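Local coordinates for protein listeriolysin O (PDB 4CDB) that binds cholesterol-containing host membranes, changes shape, inserts and assembles into an oligomeric pore that lyses the cell, at residues V210-Q215 with G261-L266; S257-R262 with P346-T351. All blocks are in the same frame, centred on the assembly; numbering follows the deposited sequence.

How the interactions relate
Interactions 1 and 2 lie in one large antiparallel sheet, their centres about 13 Å apart, and meet at Gly261 and Arg262, which belong to both. Strand 252-260 pairs with 345-353 in interaction 2; after the corner at Gly261 the chain continues as strand 262-270, which pairs with 207-222 in interaction 1. Strand 207-222 is also a neighbour of 252-260 and so follows the chain past the corner. Ile347 joins the two contacts: Lys214 CE packs 3.5 Å from Ile347 O, and Gln263 NE2 lies 3.9 Å from Ile347 CB. A sodium ion is bound by Tyr265 in interaction 1, while the side chain of Pro346 in interaction 2 is about 5 Å from a different sodium.

Interaction 1: V210-Q215 with G261-L266. With NA (sodium ion), chain N.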
ATOM      1  N   VAL A 210      -1.272   0.114   3.347  1.00 38.27           N
ATOM      2  CA  VAL A 210      -1.293  -1.339   3.231  1.00 39.37           C
ATOM      3  C   VAL A 210       0.026  -1.833   2.648  1.00 37.87           C
ATOM      4  O   VAL A 210       0.493  -1.326   1.626  1.00 37.52           O
ATOM      5  CB  VAL A 210      -2.471  -1.814   2.367  1.00 39.08           C
ATOM      6  CG1 VAL A 210      -2.398  -3.316   2.140  1.00 41.87           C
ATOM      7  CG2 VAL A 210      -3.780  -1.446   3.034  1.00 37.36           C
ATOM      8  N   ILE A 211       0.625  -2.818   3.312  1.00 35.90           N
ATOM      9  CA  ILE A 211       1.921  -3.343   2.907  1.00 35.48           C
ATOM     10  C   ILE A 211       1.860  -4.847   2.643  1.00 39.10           C
ATOM     11  O   ILE A 211       1.274  -5.600   3.423  1.00 36.65           O
ATOM     12  CB  ILE A 211       2.991  -3.065   3.986  1.00 38.10           C
ATOM     13  CG1 ILE A 211       3.126  -1.563   4.235  1.00 43.20           C
ATOM     14  CG2 ILE A 211       4.331  -3.663   3.591  1.00 36.44           C
ATOM     15  CD1 ILE A 211       4.124  -1.217   5.313  1.00 48.10           C
ATOM     16  N   SER A 212       2.458  -5.275   1.534  1.00 39.06           N
ATOM     17  CA  SER A 212       2.608  -6.695   1.234  1.00 40.29           C
ATOM     18  C   SER A 212       4.090  -7.063   1.290  1.00 37.38           C
ATOM     19  O   SER A 212       4.891  -6.562   0.499  1.00 37.77           O
ATOM     20  CB  SER A 212       2.031  -7.013  -0.146  1.00 43.69           C
ATOM     21  OG  SER A 212       2.058  -8.405  -0.406  1.00 54.03           O
ATOM     22  N   PHE A 213       4.454  -7.932   2.228  1.00 35.13           N
ATOM     23  CA  PHE A 213       5.853  -8.303   2.427  1.00 37.77           C
ATOM     24  C   PHE A 213       6.068  -9.797   2.167  1.00 34.83           C
ATOM     25  O   PHE A 213       5.691 -10.641   2.983  1.00 36.04           O
ATOM     26  CB  PHE A 213       6.300  -7.925   3.844  1.00 44.48           C
ATOM     27  CG  PHE A 213       7.765  -8.149   4.106  1.00 51.43           C
ATOM     28  CD1 PHE A 213       8.724  -7.348   3.502  1.00 52.93           C
ATOM     29  CD2 PHE A 213       8.183  -9.147   4.973  1.00 57.08           C
ATOM     30  CE1 PHE A 213      10.074  -7.548   3.748  1.00 56.04           C
ATOM     31  CE2 PHE A 213       9.532  -9.351   5.224  1.00 57.30           C
ATOM     32  CZ  PHE A 213      10.478  -8.552   4.611  1.00 55.81           C
ATOM     33  N   LYS A 214       6.666 -10.119   1.024  1.00 33.16           N
ATOM     34  CA  LYS A 214       6.912 -11.511   0.663  1.00 36.88           C
ATOM     35  C   LYS A 214       8.360 -11.919   0.899  1.00 36.75           C
ATOM     36  O   LYS A 214       9.290 -11.237   0.464  1.00 40.83           O
ATOM     37  CB  LYS A 214       6.541 -11.776  -0.801  1.00 36.68           C
ATOM     38  CG  LYS A 214       5.053 -11.711  -1.119  1.00 41.09           C
ATOM     39  CD  LYS A 214       4.777 -12.231  -2.528  1.00 42.95           C
ATOM     40  CE  LYS A 214       3.297 -12.168  -2.877  1.00 41.93           C
ATOM     41  NZ  LYS A 214       2.805 -10.766  -2.967  1.00 41.24           N
ATOM     42  N   GLN A 215       8.537 -13.038   1.592  1.00 32.22           N
ATOM     43  CA  GLN A 215       9.844 -13.666   1.731  1.00 31.51           C
ATOM     44  C   GLN A 215       9.840 -15.002   0.990  1.00 37.68           C
ATOM     45  O   GLN A 215       9.310 -16.000   1.482  1.00 36.97           O
ATOM     46  CB  GLN A 215      10.200 -13.850   3.208  1.00 35.92           C
ATOM     47  CG  GLN A 215      10.468 -12.539   3.938  1.00 42.44           C
ATOM     48  CD  GLN A 215      10.429 -12.684   5.446  1.00 51.98           C
ATOM     49  OE1 GLN A 215       9.634 -13.451   5.985  1.00 56.79           O
ATOM     50  NE2 GLN A 215      11.292 -11.944   6.135  1.00 56.40           N
ATOM     51  N   GLY A 261       7.061 -19.609   0.190  1.00 29.87           N
ATOM     52  CA  GLY A 261       7.659 -18.889   1.296  1.00 30.86           C
ATOM     53  C   GLY A 261       6.687 -18.329   2.315  1.00 36.29           C
ATOM     54  O   GLY A 261       5.658 -18.933   2.624  1.00 35.94           O
ATOM     55  N   ARG A 262       7.026 -17.156   2.834  1.00 31.26           N
ATOM     56  CA  ARG A 262       6.288 -16.542   3.928  1.00 33.82           C
ATOM     57  C   ARG A 262       5.821 -15.157   3.502  1.00 30.69           C
ATOM     58  O   ARG A 262       6.582 -14.404   2.893  1.00 33.51           O
ATOM     59  CB  ARG A 262       7.200 -16.446   5.154  1.00 42.27           C
ATOM     60  CG  ARG A 262       6.611 -15.745   6.365  1.00 48.86           C
ATOM     61  CD  ARG A 262       7.618 -15.745   7.508  1.00 50.30           C
ATOM     62  NE  ARG A 262       7.101 -15.105   8.713  1.00 52.11           N
ATOM     63  CZ  ARG A 262       7.312 -13.833   9.031  1.00 56.42           C
ATOM     64  NH1 ARG A 262       8.034 -13.060   8.232  1.00 57.07           N
ATOM     65  NH2 ARG A 262       6.803 -13.334  10.150  1.00 57.11           N
ATOM     66  N   GLN A 263       4.571 -14.822   3.804  1.00 32.50           N
ATOM     67  CA  GLN A 263       4.041 -13.516   3.425  1.00 31.61           C
ATOM     68  C   GLN A 263       3.408 -12.788   4.603  1.00 32.62           C
ATOM     69  O   GLN A 263       2.632 -13.368   5.363  1.00 34.76           O
ATOM     70  CB  GLN A 263       3.027 -13.644   2.285  1.00 30.32           C
ATOM     71  CG  GLN A 263       2.527 -12.300   1.758  1.00 40.91           C
ATOM     72  CD  GLN A 263       1.655 -12.433   0.524  1.00 48.31           C
ATOM     73  OE1 GLN A 263       1.513 -11.489  -0.252  1.00 52.66           O
ATOM     74  NE2 GLN A 263       1.060 -13.606   0.342  1.00 47.95           N
ATOM     75  N   VAL A 264       3.750 -11.511   4.744  1.00 30.56           N
ATOM     76  CA  VAL A 264       3.194 -10.674   5.798  1.00 35.27           C
ATOM     77  C   VAL A 264       2.430  -9.508   5.186  1.00 32.19           C
ATOM     78  O   VAL A 264       2.996  -8.717   4.432  1.00 31.91           O
ATOM     79  CB  VAL A 264       4.303 -10.114   6.709  1.00 36.57           C
ATOM     80  CG1 VAL A 264       3.701  -9.264   7.813  1.00 40.52           C
ATOM     81  CG2 VAL A 264       5.126 -11.246   7.297  1.00 35.95           C
ATOM     82  N   TYR A 265       1.139  -9.415   5.494  1.00 30.76           N
ATOM     83  CA  TYR A 265       0.343  -8.262   5.093  1.00 35.43           C
ATOM     84  C   TYR A 265       0.235  -7.297   6.268  1.00 40.97           C
ATOM     85  O   TYR A 265      -0.004  -7.718   7.401  1.00 41.26           O
ATOM     86  CB  TYR A 265      -1.051  -8.685   4.630  1.00 36.87           C
ATOM     87  CG  TYR A 265      -1.090  -9.305   3.251  1.00 38.14           C
ATOM     88  CD1 TYR A 265      -1.132  -8.511   2.112  1.00 37.65           C
ATOM     89  CD2 TYR A 265      -1.101 -10.684   3.089  1.00 43.56           C
ATOM     90  CE1 TYR A 265      -1.174  -9.074   0.847  1.00 38.86           C
ATOM     91  CE2 TYR A 265      -1.143 -11.257   1.830  1.00 46.49           C
ATOM     92  CZ  TYR A 265      -1.179 -10.448   0.714  1.00 46.66           C
ATOM     93  OH  TYR A 265      -1.220 -11.022  -0.536  1.00 51.28           O
ATOM     94  N   LEU A 266       0.411  -6.008   5.998  1.00 39.60           N
ATOM     95  CA  LEU A 266       0.407  -5.001   7.055  1.00 45.87           C
ATOM     96  C   LEU A 266      -0.635  -3.916   6.825  1.00 45.82           C
ATOM     97  O   LEU A 266      -0.868  -3.493   5.691  1.00 46.08           O
ATOM     98  CB  LEU A 266       1.788  -4.354   7.185  1.00 43.85           C
ATOM     99  CG  LEU A 266       2.919  -5.246   7.692  1.00 49.63           C
ATOM    100  CD1 LEU A 266       4.228  -4.479   7.709  1.00 52.26           C
ATOM    101  CD2 LEU A 266       2.590  -5.780   9.073  1.00 52.26           C
TER
HETATM  102 NA    NA N1539      -1.357  -9.483  -2.510  1.00 56.28          NA
HETATM  103  O   HOH W   1       0.972  -8.646  -3.218  1.00 40.98           O
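Gln263 and Lys214 run alongside each other, their tips directed to the same side of the sheet, on an antiparallel pair of strands in the bent central sheet of the cholesterol-dependent cytolysin fold. Strand 207-222 follows the segment 196-205, and strand 262-270 precedes 274-283; both segments are partly helical here but probably become membrane-spanning β-strands in the pore. The pairing is regular, with mutual backbone bonds linking Ile211 to Leu266, Phe213 to Val264 and Gln215 to Arg262.

From the backbone outward, Gln263 CB and CG run past the carbonyl of Phe213, CG coming 3.8 Å from Phe213 O. With CG anti to the backbone N (chi1 -175°) and the chain extended beyond it, Gln263 CD reaches the Lys214 methylenes, 3.8 Å from Lys214 CE. At the tip, Gln263 OE1 accepts a 3.1 Å bond from Lys214 NZ, which sits above the amide carbonyl plane, 46° out of it; the ammonium also bonds to Gln78 OE1.

On the face carrying Phe213 and Val264, Arg262 NH1 donates to Gln215 OE1 at 2.8 Å. The acceptor lies in the guanidinium plane, although the two flat groups are turned 44° apart. Beside Phe213, the Ile211 and Leu266 side chains meet CB to CB at 3.7 Å.

Back on the face of Gln263, Tyr265 binds sodium at its ring edge, with Gln78 OE1 and Phe183 O as further ligands. Tyr265 OH stands 2.5 Å from the ion, and the water that completes this set is hydrogen-bonded to Ser212 OG at 3.0 Å.

Interaction 2: S257-R262 with P346-T351; sequences SVAYGR and PIAYTT
With CG1 of Ile347 held between its backbone N and carbonyl carbon (chi1 51°), the side chain folds toward strand 252-260: CG1 lies 3.5 Å from Ala259 O and CD1 reaches the turn in the chain, 3.9 Å from Gly261 C. Tyr260 takes another course. Its CG stands beside the backbone N (chi1 -64°), and the ring comes down by Pro346, with Tyr260 CE2 3.7 Å from Pro346 CG. Val258 CG1 covers one face of this ring off-centre and also touches Pro346 CB, making a small apolar cluster on that side of the sheet.

Strands 252-260 and 345-353 run antiparallel in the large bent sheet of the cytolysin fold, but a β-bulge at Ile347 shifts the register by one between Ala259 and Tyr260. Ala259 bonds through both its N and its O next to the irregularity: its N donates to Ala348 O at 2.7 Å, while its O accepts from Ile347 N. Beyond the bulge Thr350 N bonds to Ser257 O. The Ala259 and Ala348 methyls meet on the opposite face from Tyr260, 4.1 Å apart. Farther along that face Thr350 OG1 rests 3.4 Å from Ser257 CB and is hydrogen-bonded to Ser256 OG.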
ATOM      1  N   SER A 257       5.451 -21.367 -12.986  1.00 31.36           N
ATOM      2  CA  SER A 257       6.330 -21.222 -11.830  1.00 32.50           C
ATOM      3  C   SER A 257       5.550 -20.826 -10.583  1.00 31.10           C
ATOM      4  O   SER A 257       4.619 -20.028 -10.661  1.00 29.25           O
ATOM      5  CB  SER A 257       7.412 -20.180 -12.114  1.00 37.42           C
ATOM      6  OG  SER A 257       8.287 -20.042 -11.010  1.00 46.78           O
ATOM      7  N   VAL A 258       5.934 -21.387  -9.439  1.00 26.16           N
ATOM      8  CA  VAL A 258       5.292 -21.065  -8.169  1.00 24.80           C
ATOM      9  C   VAL A 258       6.325 -20.621  -7.141  1.00 32.83           C
ATOM     10  O   VAL A 258       7.334 -21.298  -6.928  1.00 31.11           O
ATOM     11  CB  VAL A 258       4.518 -22.273  -7.592  1.00 27.78           C
ATOM     12  CG1 VAL A 258       3.924 -21.928  -6.227  1.00 27.04           C
ATOM     13  CG2 VAL A 258       3.426 -22.727  -8.549  1.00 27.07           C
ATOM     14  N   ALA A 259       6.074 -19.478  -6.509  1.00 28.90           N
ATOM     15  CA  ALA A 259       6.944 -18.984  -5.446  1.00 27.76           C
ATOM     16  C   ALA A 259       6.462 -19.482  -4.084  1.00 26.69           C
ATOM     17  O   ALA A 259       5.293 -19.315  -3.726  1.00 29.12           O
ATOM     18  CB  ALA A 259       7.007 -17.461  -5.465  1.00 26.31           C
ATOM     19  N   TYR A 260       7.364 -20.107  -3.333  1.00 27.70           N
ATOM     20  CA  TYR A 260       7.036 -20.629  -2.011  1.00 28.52           C
ATOM     21  C   TYR A 260       7.738 -19.813  -0.935  1.00 36.33           C
ATOM     22  O   TYR A 260       8.876 -19.381  -1.118  1.00 29.84           O
ATOM     23  CB  TYR A 260       7.460 -22.096  -1.887  1.00 31.37           C
ATOM     24  CG  TYR A 260       6.731 -23.048  -2.811  1.00 35.13           C
ATOM     25  CD1 TYR A 260       7.138 -23.214  -4.128  1.00 32.36           C
ATOM     26  CD2 TYR A 260       5.654 -23.799  -2.359  1.00 28.63           C
ATOM     27  CE1 TYR A 260       6.484 -24.089  -4.975  1.00 33.78           C
ATOM     28  CE2 TYR A 260       4.991 -24.679  -3.198  1.00 29.23           C
ATOM     29  CZ  TYR A 260       5.411 -24.819  -4.506  1.00 35.20           C
ATOM     30  OH  TYR A 260       4.761 -25.691  -5.348  1.00 33.61           O
ATOM     31  N   GLY A 261       7.061 -19.609   0.190  1.00 29.87           N
ATOM     32  CA  GLY A 261       7.659 -18.889   1.296  1.00 30.86           C
ATOM     33  C   GLY A 261       6.687 -18.329   2.315  1.00 36.29           C
ATOM     34  O   GLY A 261       5.658 -18.933   2.624  1.00 35.94           O
ATOM     35  N   ARG A 262       7.026 -17.156   2.834  1.00 31.26           N
ATOM     36  CA  ARG A 262       6.288 -16.542   3.928  1.00 33.82           C
ATOM     37  C   ARG A 262       5.821 -15.157   3.502  1.00 30.69           C
ATOM     38  O   ARG A 262       6.582 -14.404   2.893  1.00 33.51           O
ATOM     39  CB  ARG A 262       7.200 -16.446   5.154  1.00 42.27           C
ATOM     40  CG  ARG A 262       6.611 -15.745   6.365  1.00 48.86           C
ATOM     41  CD  ARG A 262       7.618 -15.745   7.508  1.00 50.30           C
ATOM     42  NE  ARG A 262       7.101 -15.105   8.713  1.00 52.11           N
ATOM     43  CZ  ARG A 262       7.312 -13.833   9.031  1.00 56.42           C
ATOM     44  NH1 ARG A 262       8.034 -13.060   8.232  1.00 57.07           N
ATOM     45  NH2 ARG A 262       6.803 -13.334  10.150  1.00 57.11           N
ATOM     46  N   PRO A 346       2.737 -21.682  -0.972  1.00 33.27           N
ATOM     47  CA  PRO A 346       2.597 -20.901  -2.208  1.00 28.80           C
ATOM     48  C   PRO A 346       2.055 -19.499  -1.920  1.00 28.12           C
ATOM     49  O   PRO A 346       1.040 -19.354  -1.231  1.00 30.22           O
ATOM     50  CB  PRO A 346       1.579 -21.709  -3.020  1.00 29.74           C
ATOM     51  CG  PRO A 346       1.716 -23.112  -2.504  1.00 30.62           C
ATOM     52  CD  PRO A 346       1.995 -22.956  -1.038  1.00 32.04           C
ATOM     53  N   ILE A 347       2.735 -18.479  -2.432  1.00 27.57           N
ATOM     54  CA  ILE A 347       2.333 -17.099  -2.184  1.00 31.65           C
ATOM     55  C   ILE A 347       2.244 -16.279  -3.469  1.00 28.75           C
ATOM     56  O   ILE A 347       1.694 -15.176  -3.475  1.00 35.77           O
ATOM     57  CB  ILE A 347       3.283 -16.404  -1.184  1.00 32.08           C
ATOM     58  CG1 ILE A 347       4.740 -16.569  -1.618  1.00 36.48           C
ATOM     59  CG2 ILE A 347       3.081 -16.960   0.219  1.00 29.01           C
ATOM     60  CD1 ILE A 347       5.738 -15.982  -0.633  1.00 38.50           C
ATOM     61  N   ALA A 348       2.786 -16.823  -4.553  1.00 26.43           N
ATOM     62  CA  ALA A 348       2.728 -16.178  -5.860  1.00 26.02           C
ATOM     63  C   ALA A 348       3.037 -17.187  -6.955  1.00 30.09           C
ATOM     64  O   ALA A 348       3.721 -18.181  -6.713  1.00 32.57           O
ATOM     65  CB  ALA A 348       3.709 -15.021  -5.926  1.00 26.65           C
ATOM     66  N   TYR A 349       2.533 -16.930  -8.156  1.00 26.55           N
ATOM     67  CA  TYR A 349       2.825 -17.793  -9.293  1.00 26.17           C
ATOM     68  C   TYR A 349       2.675 -17.085 -10.634  1.00 30.16           C
ATOM     69  O   TYR A 349       1.994 -16.065 -10.738  1.00 29.95           O
ATOM     70  CB  TYR A 349       1.970 -19.065  -9.251  1.00 24.22           C
ATOM     71  CG  TYR A 349       0.476 -18.853  -9.394  1.00 32.22           C
ATOM     72  CD1 TYR A 349      -0.304 -18.513  -8.299  1.00 29.88           C
ATOM     73  CD2 TYR A 349      -0.158 -19.020 -10.621  1.00 30.30           C
ATOM     74  CE1 TYR A 349      -1.675 -18.329  -8.420  1.00 26.37           C
ATOM     75  CE2 TYR A 349      -1.525 -18.839 -10.755  1.00 30.53           C
ATOM     76  CZ  TYR A 349      -2.279 -18.494  -9.649  1.00 29.76           C
ATOM     77  OH  TYR A 349      -3.639 -18.312  -9.771  1.00 29.71           O
ATOM     78  N   THR A 350       3.328 -17.630 -11.655  1.00 30.04           N
ATOM     79  CA  THR A 350       3.242 -17.083 -13.002  1.00 30.85           C
ATOM     80  C   THR A 350       2.529 -18.076 -13.912  1.00 33.31           C
ATOM     81  O   THR A 350       2.576 -19.287 -13.677  1.00 31.72           O
ATOM     82  CB  THR A 350       4.639 -16.784 -13.578  1.00 34.05           C
ATOM     83  OG1 THR A 350       5.334 -18.015 -13.800  1.00 41.10           O
ATOM     84  CG2 THR A 350       5.441 -15.916 -12.616  1.00 32.27           C
ATOM     85  N   THR A 351       1.872 -17.568 -14.948  1.00 29.49           N
ATOM     86  CA  THR A 351       1.159 -18.425 -15.886  1.00 33.74           C
ATOM     87  C   THR A 351       1.590 -18.169 -17.328  1.00 35.31           C
ATOM     88  O   THR A 351       1.861 -17.032 -17.712  1.00 33.73           O
ATOM     89  CB  THR A 351      -0.366 -18.240 -15.776  1.00 39.21           C
ATOM     90  OG1 THR A 351      -0.678 -16.842 -15.812  1.00 47.78           O
ATOM     91  CG2 THR A 351      -0.879 -18.829 -14.476  1.00 31.46           C
TER